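Local coordinates for protein genome packaging NTPase B204 (Sulfolobus turreted icosahedral virus 2, PDB 4KFU) that probably hydrolyses ATP to drive packaging of the viral DNA genome into the capsid, as a P-loop NTPase of the FtsK-HerA superfamily, at residues K17-L20 against I21-F25; S46-E49 against Y50-F53; N56-S59 against L60-V64. All blocks are in the same frame, centred on the assembly; numbering follows the deposited sequence.

Contact 1: K17-L20 against I21-F25; sequences KSYL and IKHYF. With MG (magnesium ion), chain K; ACP (phosphomethylphosphonic acid adenylate ester), chain E.
Tyr19 holds CG anti to its backbone N (chi1 -165°) and His23 turns CG the other way, beside N (chi1 -62°), which brings the two rings together one helical turn apart. They sit on the first turns of helix 17-31, which follows the Walker A P-loop. The imidazole points its edge at the phenol face in an edge-to-face stack, centroids 4.3 Å apart and planes at 57°, with His23 ND1 over the ring centre. The opposite face of Tyr19 carries the adenine of the ATP analogue, offset toward the rim, so the tyrosine is sandwiched between base and histidine. At the helix start Lys17 NZ donates to O2B of the analogue at 2.6 Å, and Ser18 OG, which also pairs with Asp103, binds magnesium at 2.2 Å. Two phosphate oxygens and three waters complete six ligands. Farther along, Leu20 packs against Phe25, whose ring also meets strands 6-10, 131-137 and 153-156, joining the helix to the central sheet. There the helix widens into a pi-type turn: Leu20 O accepts from Tyr24 N at 2.9 Å, above the carbonyl plane, and from Phe25 N at 3.1 Å, in that plane.

Contact 2: S46-E49 against Y50-F53; sequences SGSE and YSKF
Tyr50 lies beside Glu49, the two side chains pointing the same way at the middle of a type I beta turn that runs from Ser48 to Ser51. Glu49 CG is 3.8 Å from Tyr50 CD2, and the carboxylate and ring planes are 33° apart. With its chain stretched out from the backbone (chi1 171°), Glu49 reaches a salt bridge with Lys22 on the P-loop helix; Tyr50 OH is hydrogen-bonded to Asp103, and its ring makes a cation-pi contact with the same lysine. Next along, Ser51 closes the turn twice. Its N donates to Ser48 O at 3.0 Å from well above the carbonyl plane, while its OG accepts from Ser48 N at 2.8 Å, a fairly straight bond of 157°. Ser51 OG also pairs with Asn56, and Ser48 OG turns to Asp40. At Lys52 the backbone N donates to a water that in turn donates to Glu49 O at 2.7 Å, so one water bridges the two backbone groups. Phe53 N then bonds back to Tyr50 O at 2.8 Å, and its ring packs on helix 17-31 and strand 35-40. With its backbone tied by the serines and its carboxylate held by Lys22, the loop fixes the Glu49 side chain about 4 Å from both the magnesium and the nucleotide at their nearest atoms.

Contact 3: N56-S59 against L60-V64; sequences NATS and LSDIV
Ser59 and Asp62 meet at the start of helix 60-65, where Ser59 is the N-cap. Its OG is held between the backbone N and the carbonyl carbon (chi1 79°), a torsion that swings the hydroxyl over the first turn to accept from Asp62 N at 3.2 Å, a capping bond with an angle of 161°. Asp62 reaches back the other way. With CG beside its own backbone N (chi1 -69°), it sends OD2 to the N-H of Thr58, 3.2 Å away and almost straight; the donor comes to the anti side of the carboxylate, somewhat out of its plane. Two waters bridge the same groups: one donates to Asp62 OD2 and also bonds Thr58 OG1, and the other links Asp62 OD1 with Ser59 OG. A negative carboxylate at this helix end would also interact favourably with the helix dipole. On the inner side the contact is apolar. Ala57 sits against Asp62 CB and Ile63; the side chains of Ala57 and Ile63 pack on Val69 and Val71 of strand 68-72, while those of Leu60 and Ile63 pack against helix 78-95. The turn thus leads from edge strand 55-56 into helix 60-65, with Ala57 CB 4.2 Å from Ile63 CG1.

Contacts 1 and 2 meet at the nucleotide site, joined through Lys22 of helix 17-31, which also packs against Phe53 of the loop between strands 35-40 and 55-56. Contact 2 in turn touches contact 3 through one serine-asparagine hydrogen bond, whereas contacts 1 and 3 stay about 13 Å apart at their nearest atoms. Burial falls from the partly buried first two to the surface third. Chemistry follows: phosphate, metal and aromatic stacking in 17-25, a serine-tied loop whose glutamate and tyrosine turn to the P-loop helix in 46-53, and a water-bridged helix cap at the sheet edge in 56-64.

Contact 1: K17-L20 against I21-F25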
loop_
_atom_site.group_PDB
_atom_site.type_symbol
_atom_site.label_atom_id
_atom_site.label_comp_id
_atom_site.label_asym_id
_atom_site.label_seq_id
_atom_site.Cartn_x
_atom_site.Cartn_y
_atom_site.Cartn_z
ATOM N N LYS A 17 10.868 -2.154 -1.469
ATOM C CA LYS A 17 9.564 -1.644 -1.019
ATOM C C LYS A 17 8.863 -2.549 0.013
ATOM O O LYS A 17 8.282 -2.053 0.975
ATOM C CB LYS A 17 8.632 -1.353 -2.208
ATOM C CG LYS A 17 8.159 -2.583 -2.969
ATOM C CD LYS A 17 7.433 -2.190 -4.246
ATOM C CE LYS A 17 7.123 -3.406 -5.123
ATOM N NZ LYS A 17 8.376 -3.945 -5.760
ATOM N N SER A 18 8.913 -3.866 -0.185
ATOM C CA SER A 18 8.311 -4.787 0.785
ATOM C C SER A 18 9.131 -4.807 2.062
ATOM O O SER A 18 8.590 -4.990 3.151
ATOM C CB SER A 18 8.202 -6.197 0.218
ATOM O OG SER A 18 7.131 -6.284 -0.691
ATOM N N TYR A 19 10.437 -4.618 1.916
ATOM C CA TYR A 19 11.339 -4.536 3.063
ATOM C C TYR A 19 10.942 -3.347 3.926
ATOM O O TYR A 19 10.932 -3.428 5.152
ATOM C CB TYR A 19 12.776 -4.381 2.576
ATOM C CG TYR A 19 13.846 -4.629 3.625
ATOM C CD1 TYR A 19 14.342 -5.912 3.851
ATOM C CD2 TYR A 19 14.370 -3.580 4.373
ATOM C CE1 TYR A 19 15.331 -6.146 4.803
ATOM C CE2 TYR A 19 15.351 -3.802 5.326
ATOM C CZ TYR A 19 15.827 -5.087 5.535
ATOM O OH TYR A 19 16.799 -5.304 6.476
ATOM N N LEU A 20 10.626 -2.235 3.270
ATOM C CA LEU A 20 10.087 -1.053 3.940
ATOM C C LEU A 20 8.806 -1.373 4.731
ATOM O O LEU A 20 8.625 -0.927 5.868
ATOM C CB LEU A 20 9.799 0.033 2.894
ATOM C CG LEU A 20 9.838 1.491 3.344
ATOM C CD1 LEU A 20 11.151 1.801 4.034
ATOM C CD2 LEU A 20 9.635 2.415 2.137
ATOM N N ILE A 21 7.903 -2.122 4.110
ATOM C CA ILE A 21 6.667 -2.516 4.780
ATOM C C ILE A 21 6.979 -3.381 6.000
ATOM O O ILE A 21 6.455 -3.131 7.096
ATOM C CB ILE A 21 5.720 -3.262 3.821
ATOM C CG1 ILE A 21 5.167 -2.288 2.773
ATOM C CG2 ILE A 21 4.571 -3.904 4.581
ATOM C CD1 ILE A 21 4.321 -2.939 1.693
ATOM N N LYS A 22 7.852 -4.374 5.813
ATOM C CA LYS A 22 8.133 -5.360 6.864
ATOM C C LYS A 22 8.956 -4.802 8.013
ATOM O O LYS A 22 8.778 -5.213 9.158
ATOM C CB LYS A 22 8.852 -6.582 6.280
ATOM C CG LYS A 22 8.031 -7.386 5.272
ATOM C CD LYS A 22 8.940 -8.296 4.441
ATOM C CE LYS A 22 8.189 -8.927 3.272
ATOM N NZ LYS A 22 9.081 -9.765 2.414
ATOM N N HIS A 23 9.862 -3.873 7.719
ATOM C CA HIS A 23 10.828 -3.437 8.730
ATOM C C HIS A 23 10.734 -1.961 9.087
ATOM O O HIS A 23 11.525 -1.464 9.879
ATOM C CB HIS A 23 12.251 -3.792 8.311
ATOM C CG HIS A 23 12.483 -5.263 8.173
ATOM N ND1 HIS A 23 12.831 -5.854 6.978
ATOM C CD2 HIS A 23 12.413 -6.265 9.083
ATOM C CE1 HIS A 23 12.975 -7.157 7.158
ATOM N NE2 HIS A 23 12.722 -7.431 8.424
ATOM N N TYR A 24 9.781 -1.253 8.495
ATOM C CA TYR A 24 9.488 0.081 8.988
ATOM C C TYR A 24 8.018 0.248 9.352
ATOM O O TYR A 24 7.686 0.474 10.518
ATOM C CB TYR A 24 9.906 1.181 8.016
ATOM C CG TYR A 24 9.447 2.518 8.536
ATOM C CD1 TYR A 24 10.066 3.100 9.633
ATOM C CD2 TYR A 24 8.368 3.174 7.968
ATOM C CE1 TYR A 24 9.640 4.312 10.133
ATOM C CE2 TYR A 24 7.931 4.387 8.464
ATOM C CZ TYR A 24 8.574 4.951 9.546
ATOM O OH TYR A 24 8.147 6.159 10.042
ATOM N N PHE A 25 7.140 0.156 8.354
ATOM C CA PHE A 25 5.712 0.377 8.592
ATOM C C PHE A 25 5.089 -0.567 9.628
ATOM O O PHE A 25 4.511 -0.104 10.603
ATOM C CB PHE A 25 4.927 0.360 7.277
ATOM C CG PHE A 25 5.195 1.565 6.401
ATOM C CD1 PHE A 25 4.680 2.811 6.741
ATOM C CD2 PHE A 25 5.969 1.455 5.247
ATOM C CE1 PHE A 25 4.928 3.943 5.945
ATOM C CE2 PHE A 25 6.214 2.576 4.432
ATOM C CZ PHE A 25 5.698 3.819 4.785
HETATM MG MG MG K . 7.694 -7.246 -2.542
HETATM P PG ACP E . 9.310 -8.572 -4.858
HETATM O O1G ACP E . 8.985 -8.039 -6.335
HETATM O O2G ACP E . 8.056 -8.225 -3.921
HETATM O O3G ACP E . 9.552 -10.038 -4.893
HETATM P PB ACP E . 10.491 -6.127 -3.533
HETATM O O1B ACP E . 9.218 -6.111 -2.553
HETATM O O2B ACP E . 10.361 -5.140 -4.619
HETATM C C3B ACP E . 10.810 -7.767 -4.239
HETATM P PA ACP E . 12.046 -6.338 -1.171
HETATM O O1A ACP E . 11.445 -7.723 -1.093
HETATM O O2A ACP E . 11.619 -5.251 -0.207
HETATM O O3A ACP E . 11.798 -5.741 -2.654
HETATM O "O5'" ACP E . 13.643 -6.452 -1.012
HETATM C "C5'" ACP E . 14.465 -7.318 -1.791
HETATM C "C4'" ACP E . 15.780 -7.535 -1.031
HETATM O "O4'" ACP E . 16.565 -6.342 -0.893
HETATM C "C3'" ACP E . 15.523 -8.037 0.381
HETATM O "O3'" ACP E . 15.781 -9.446 0.450
HETATM C "C2'" ACP E . 16.517 -7.321 1.264
HETATM O "O2'" ACP E . 17.474 -8.295 1.663
HETATM C "C1'" ACP E . 17.188 -6.265 0.396
HETATM N N9 ACP E . 16.911 -4.947 1.025
HETATM C C8 ACP E . 15.816 -4.191 0.812
HETATM N N7 ACP E . 15.863 -3.041 1.540
HETATM C C5 ACP E . 17.004 -3.060 2.250
HETATM C C6 ACP E . 17.673 -2.159 3.218
HETATM N N6 ACP E . 17.127 -0.985 3.605
HETATM N N1 ACP E . 18.861 -2.561 3.723
HETATM C C2 ACP E . 19.428 -3.730 3.361
HETATM N N3 ACP E . 18.879 -4.592 2.486
HETATM C C4 ACP E . 17.687 -4.318 1.905
HETATM O O HOH W 1 6.131 -6.104 -3.322
HETATM O O HOH W 2 6.050 -8.529 -2.334
HETATM O O HOH W 3 8.823 -8.654 -1.507
#

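Contact 2: S46-E49 against Y50-F53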
loop_
_atom_site.group_PDB
_atom_site.type_symbol
_atom_site.label_atom_id
_atom_site.label_comp_id
_atom_site.label_asym_id
_atom_site.label_seq_id
_atom_site.Cartn_x
_atom_site.Cartn_y
_atom_site.Cartn_z
ATOM N N SER A 46 6.380 -22.740 1.781
ATOM C CA SER A 46 5.270 -22.873 2.712
ATOM C C SER A 46 4.662 -21.479 2.898
ATOM O O SER A 46 5.380 -20.476 2.868
ATOM C CB SER A 46 5.744 -23.454 4.049
ATOM O OG SER A 46 4.822 -23.186 5.093
ATOM N N GLY A 47 3.341 -21.415 3.037
ATOM C CA GLY A 47 2.655 -20.164 3.315
ATOM C C GLY A 47 2.869 -19.057 2.292
ATOM O O GLY A 47 3.386 -19.291 1.198
ATOM N N SER A 48 2.475 -17.840 2.657
ATOM C CA SER A 48 2.612 -16.695 1.767
ATOM C C SER A 48 3.643 -15.717 2.314
ATOM O O SER A 48 4.105 -15.861 3.452
ATOM C CB SER A 48 1.263 -16.007 1.562
ATOM O OG SER A 48 0.772 -15.484 2.781
ATOM N N GLU A 49 3.996 -14.718 1.509
ATOM C CA GLU A 49 5.116 -13.838 1.847
ATOM C C GLU A 49 5.006 -13.245 3.249
ATOM O O GLU A 49 5.994 -13.172 3.985
ATOM C CB GLU A 49 5.265 -12.715 0.819
ATOM C CG GLU A 49 6.272 -11.652 1.264
ATOM C CD GLU A 49 6.659 -10.691 0.155
ATOM O OE1 GLU A 49 5.898 -10.574 -0.840
ATOM O OE2 GLU A 49 7.727 -10.047 0.284
ATOM N N TYR A 50 3.798 -12.861 3.640
ATOM C CA TYR A 50 3.627 -12.189 4.928
ATOM C C TYR A 50 3.096 -13.095 6.054
ATOM O O TYR A 50 2.691 -12.589 7.105
ATOM C CB TYR A 50 2.703 -10.975 4.759
ATOM C CG TYR A 50 3.350 -9.806 4.036
ATOM C CD1 TYR A 50 4.012 -8.802 4.742
ATOM C CD2 TYR A 50 3.290 -9.704 2.653
ATOM C CE1 TYR A 50 4.606 -7.711 4.075
ATOM C CE2 TYR A 50 3.880 -8.622 1.981
ATOM C CZ TYR A 50 4.530 -7.634 2.700
ATOM O OH TYR A 50 5.116 -6.570 2.027
ATOM N N SER A 51 3.120 -14.415 5.847
ATOM C CA SER A 51 2.598 -15.372 6.842
ATOM C C SER A 51 3.090 -15.144 8.273
ATOM O O SER A 51 2.348 -15.327 9.229
ATOM C CB SER A 51 2.895 -16.819 6.422
ATOM O OG SER A 51 2.013 -17.233 5.398
ATOM N N LYS A 52 4.336 -14.721 8.424
ATOM C CA LYS A 52 4.890 -14.516 9.753
ATOM C C LYS A 52 4.354 -13.271 10.468
ATOM O O LYS A 52 4.571 -13.096 11.672
ATOM C CB LYS A 52 6.424 -14.449 9.672
ATOM N N PHE A 53 3.651 -12.409 9.739
ATOM C CA PHE A 53 3.284 -11.095 10.274
ATOM C C PHE A 53 1.891 -10.971 10.895
ATOM O O PHE A 53 1.494 -9.878 11.312
ATOM C CB PHE A 53 3.481 -10.018 9.202
ATOM C CG PHE A 53 4.916 -9.802 8.848
ATOM C CD1 PHE A 53 5.686 -8.902 9.561
ATOM C CD2 PHE A 53 5.508 -10.529 7.828
ATOM C CE1 PHE A 53 7.025 -8.703 9.248
ATOM C CE2 PHE A 53 6.855 -10.349 7.507
ATOM C CZ PHE A 53 7.611 -9.433 8.220
HETATM O O HOH W 4 6.551 -14.670 6.171
#

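Contact 3: N56-S59 against L60-V64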
loop_
_atom_site.group_PDB
_atom_site.type_symbol
_atom_site.label_atom_id
_atom_site.label_comp_id
_atom_site.label_asym_id
_atom_site.label_seq_id
_atom_site.Cartn_x
_atom_site.Cartn_y
_atom_site.Cartn_z
ATOM N N ASN A 56 -3.046 -16.124 9.968
ATOM C CA ASN A 56 -3.378 -16.535 8.603
ATOM C C ASN A 56 -4.859 -16.909 8.487
ATOM O O ASN A 56 -5.254 -18.046 8.783
ATOM C CB ASN A 56 -2.502 -17.709 8.165
ATOM C CG ASN A 56 -1.048 -17.307 7.915
ATOM O OD1 ASN A 56 -0.426 -17.780 6.959
ATOM N ND2 ASN A 56 -0.504 -16.443 8.766
ATOM N N ALA A 57 -5.666 -15.947 8.041
ATOM C CA ALA A 57 -7.121 -16.073 8.017
ATOM C C ALA A 57 -7.632 -17.025 6.939
ATOM O O ALA A 57 -7.097 -17.067 5.826
ATOM C CB ALA A 57 -7.755 -14.702 7.843
ATOM N N THR A 58 -8.681 -17.779 7.277
ATOM C CA THR A 58 -9.305 -18.710 6.334
ATOM C C THR A 58 -10.811 -18.464 6.225
ATOM O O THR A 58 -11.521 -19.195 5.527
ATOM C CB THR A 58 -9.062 -20.186 6.736
ATOM O OG1 THR A 58 -9.563 -20.406 8.058
ATOM C CG2 THR A 58 -7.561 -20.524 6.705
ATOM N N SER A 59 -11.290 -17.442 6.932
ATOM C CA SER A 59 -12.687 -17.026 6.847
ATOM C C SER A 59 -12.811 -15.504 6.985
ATOM O O SER A 59 -11.877 -14.829 7.420
ATOM C CB SER A 59 -13.529 -17.720 7.922
ATOM O OG SER A 59 -13.357 -17.097 9.184
ATOM N N LEU A 60 -13.970 -14.969 6.616
ATOM C CA LEU A 60 -14.238 -13.544 6.776
ATOM C C LEU A 60 -14.259 -13.178 8.245
ATOM O O LEU A 60 -13.937 -12.049 8.631
ATOM C CB LEU A 60 -15.602 -13.202 6.185
ATOM C CG LEU A 60 -15.672 -12.965 4.688
ATOM C CD1 LEU A 60 -17.134 -12.853 4.273
ATOM C CD2 LEU A 60 -14.915 -11.702 4.370
ATOM N N SER A 61 -14.683 -14.134 9.060
ATOM C CA SER A 61 -14.783 -13.921 10.497
ATOM C C SER A 61 -13.416 -13.640 11.093
ATOM O O SER A 61 -13.272 -12.757 11.942
ATOM C CB SER A 61 -15.400 -15.150 11.173
ATOM O OG SER A 61 -15.329 -15.017 12.584
ATOM N N ASP A 62 -12.418 -14.406 10.654
ATOM C CA ASP A 62 -11.038 -14.185 11.088
ATOM C C ASP A 62 -10.567 -12.768 10.767
ATOM O O ASP A 62 -9.858 -12.148 11.560
ATOM C CB ASP A 62 -10.093 -15.192 10.426
ATOM C CG ASP A 62 -10.296 -16.612 10.917
ATOM O OD1 ASP A 62 -11.059 -16.808 11.892
ATOM O OD2 ASP A 62 -9.686 -17.531 10.317
ATOM N N ILE A 63 -10.961 -12.251 9.606
ATOM C CA ILE A 63 -10.518 -10.914 9.204
ATOM C C ILE A 63 -11.028 -9.875 10.191
ATOM O O ILE A 63 -10.292 -8.984 10.601
ATOM C CB ILE A 63 -10.982 -10.561 7.780
ATOM C CG1 ILE A 63 -10.465 -11.605 6.792
ATOM C CG2 ILE A 63 -10.497 -9.175 7.376
ATOM C CD1 ILE A 63 -10.868 -11.327 5.356
ATOM N N VAL A 64 -12.284 -10.009 10.603
ATOM C CA VAL A 64 -12.858 -9.075 11.570
ATOM C C VAL A 64 -12.307 -9.255 12.997
ATOM O O VAL A 64 -12.045 -8.271 13.691
ATOM C CB VAL A 64 -14.417 -9.182 11.600
ATOM C CG1 VAL A 64 -15.015 -8.153 12.558
ATOM C CG2 VAL A 64 -14.988 -9.001 10.207
HETATM O O HOH W 5 -9.135 -20.074 11.172
HETATM O O HOH W 6 -12.572 -19.009 11.397
#